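Local coordinates for DNA processing protein DprA (Streptococcus pneumoniae, PDB 3UQZ) that binds single-stranded DNA cooperatively, protects it from nucleases and helps load the RecA recombinase onto it during natural transformation, at residues Q181-I184 and G185-L189. Numbering follows the deposited sequence.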
loop_
_atom_site.group_PDB
_atom_site.type_symbol
_atom_site.label_atom_id
_atom_site.label_comp_id
_atom_site.label_asym_id
_atom_site.label_seq_id
_atom_site.Cartn_x
_atom_site.Cartn_y
_atom_site.Cartn_z
ATOM N N GLN A 181 1.841 -31.167 -11.261
ATOM C CA GLN A 181 0.614 -31.730 -10.680
ATOM C C GLN A 181 0.862 -33.174 -10.233
ATOM O O GLN A 181 0.445 -33.559 -9.133
ATOM C CB GLN A 181 -0.572 -31.656 -11.671
ATOM C CG GLN A 181 -1.913 -32.005 -11.019
ATOM C CD GLN A 181 -3.093 -31.890 -11.938
ATOM O OE1 GLN A 181 -3.304 -30.870 -12.594
ATOM N NE2 GLN A 181 -3.909 -32.931 -11.972
ATOM N N ASP A 182 1.547 -33.960 -11.087
ATOM C CA ASP A 182 1.899 -35.352 -10.815
ATOM C C ASP A 182 2.784 -35.457 -9.584
ATOM O O ASP A 182 2.524 -36.316 -8.738
ATOM C CB ASP A 182 2.590 -35.995 -12.027
ATOM C CG ASP A 182 1.654 -36.533 -13.090
ATOM O OD1 ASP A 182 0.582 -37.073 -12.725
ATOM O OD2 ASP A 182 2.027 -36.498 -14.277
ATOM N N TYR A 183 3.796 -34.566 -9.468
ATOM C CA TYR A 183 4.719 -34.545 -8.336
ATOM C C TYR A 183 4.027 -34.141 -7.045
ATOM O O TYR A 183 4.262 -34.780 -6.018
ATOM C CB TYR A 183 5.961 -33.664 -8.613
ATOM C CG TYR A 183 6.855 -33.538 -7.403
ATOM C CD1 TYR A 183 7.595 -34.626 -6.947
ATOM C CD2 TYR A 183 6.873 -32.371 -6.641
ATOM C CE1 TYR A 183 8.365 -34.539 -5.787
ATOM C CE2 TYR A 183 7.644 -32.271 -5.482
ATOM C CZ TYR A 183 8.406 -33.354 -5.070
ATOM O OH TYR A 183 9.153 -33.281 -3.920
ATOM N N ILE A 184 3.199 -33.068 -7.090
ATOM C CA ILE A 184 2.440 -32.599 -5.935
ATOM C C ILE A 184 1.514 -33.730 -5.468
ATOM O O ILE A 184 1.406 -33.957 -4.272
ATOM C CB ILE A 184 1.738 -31.227 -6.175
ATOM C CG1 ILE A 184 2.773 -30.090 -6.283
ATOM C CG2 ILE A 184 0.683 -30.901 -5.083
ATOM C CD1 ILE A 184 2.218 -28.817 -6.923
ATOM N N GLY A 185 0.969 -34.497 -6.405
ATOM C CA GLY A 185 0.142 -35.659 -6.093
ATOM C C GLY A 185 0.913 -36.794 -5.452
ATOM O O GLY A 185 0.348 -37.547 -4.665
ATOM N N ASN A 186 2.213 -36.912 -5.766
ATOM C CA ASN A 186 3.102 -37.937 -5.212
ATOM C C ASN A 186 3.542 -37.623 -3.776
ATOM O O ASN A 186 3.230 -38.382 -2.854
ATOM C CB ASN A 186 4.357 -38.093 -6.078
ATOM C CG ASN A 186 4.138 -38.670 -7.438
ATOM O OD1 ASN A 186 3.407 -39.655 -7.612
ATOM N ND2 ASN A 186 4.844 -38.112 -8.426
ATOM N N ASP A 187 4.305 -36.536 -3.606
ATOM C CA ASP A 187 4.905 -36.147 -2.339
ATOM C C ASP A 187 4.106 -35.230 -1.427
ATOM O O ASP A 187 4.397 -35.197 -0.229
ATOM C CB ASP A 187 6.298 -35.543 -2.595
ATOM C CG ASP A 187 7.349 -36.517 -3.101
ATOM O OD1 ASP A 187 6.970 -37.607 -3.581
ATOM O OD2 ASP A 187 8.551 -36.175 -3.035
ATOM N N HIS A 188 3.126 -34.476 -1.981
ATOM C CA HIS A 188 2.312 -33.481 -1.270
ATOM C C HIS A 188 0.820 -33.856 -1.305
ATOM O O HIS A 188 0.512 -35.024 -1.107
ATOM C CB HIS A 188 2.601 -32.088 -1.870
ATOM C CG HIS A 188 4.045 -31.714 -1.787
ATOM N ND1 HIS A 188 4.528 -30.959 -0.741
ATOM C CD2 HIS A 188 5.083 -32.096 -2.569
ATOM C CE1 HIS A 188 5.838 -30.887 -0.924
ATOM N NE2 HIS A 188 6.220 -31.563 -2.007
ATOM N N LEU A 189 -0.100 -32.896 -1.564
ATOM C CA LEU A 189 -1.546 -33.132 -1.620
ATOM C C LEU A 189 -2.250 -32.311 -2.724
ATOM O O LEU A 189 -2.052 -31.097 -2.824
ATOM C CB LEU A 189 -2.164 -32.828 -0.247
ATOM C CG LEU A 189 -3.680 -32.990 -0.064
ATOM C CD1 LEU A 189 -4.135 -34.451 -0.228
ATOM C CD2 LEU A 189 -4.109 -32.448 1.289
#
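Asp187 N points nearly straight at Tyr183 O, 3.0 Å away, in the last turn of helix 178-187, the helix of a beta-alpha-beta unit in the Rossmann-like domain. Two residues earlier Gly185 N bonds to Gln181 O at 2.9 Å, and one residue later His188 N bonds to Ile184 O at 2.9 Å, the latter more bent, with an N-H...O angle of 134°. Between Gly185 and Asp187, Asn186 N makes two weak bonds, to Asp182 O and Tyr183 O. His188 is the residue where the chain leaves helical geometry, and it leads directly into strand 189-192; the Asp187 carbonyl accepts a hydrogen bond from Lys160.

Outside the backbone bonds, the Tyr183 ring lies along the helix toward its C-terminal end, because CG stands anti to the backbone N (chi1 175°). There one corner of the ring meets the Asp187 carboxylate obliquely, the two planes 55° apart: Asp187 OD2 sits 3.2 Å from Tyr183 CE1 and 3.1 Å from the hydroxyl OH. On the CE2 side of the ring lies His188, with Tyr183 CE2 near the plane of the imidazole at its edge, 3.8 Å from His188 NE2. Leu155 of helix 146-157 touches both aromatic side chains.

Ile184 packs on another side of the helix, against His151 of helix 146-157 and Thr161 and Ala163 of strand 161-164, contacts that join helix 178-187 to both elements. Ile184 CG2 also comes close to the first residue of strand 189-192, lying 3.6 Å from Leu189 O.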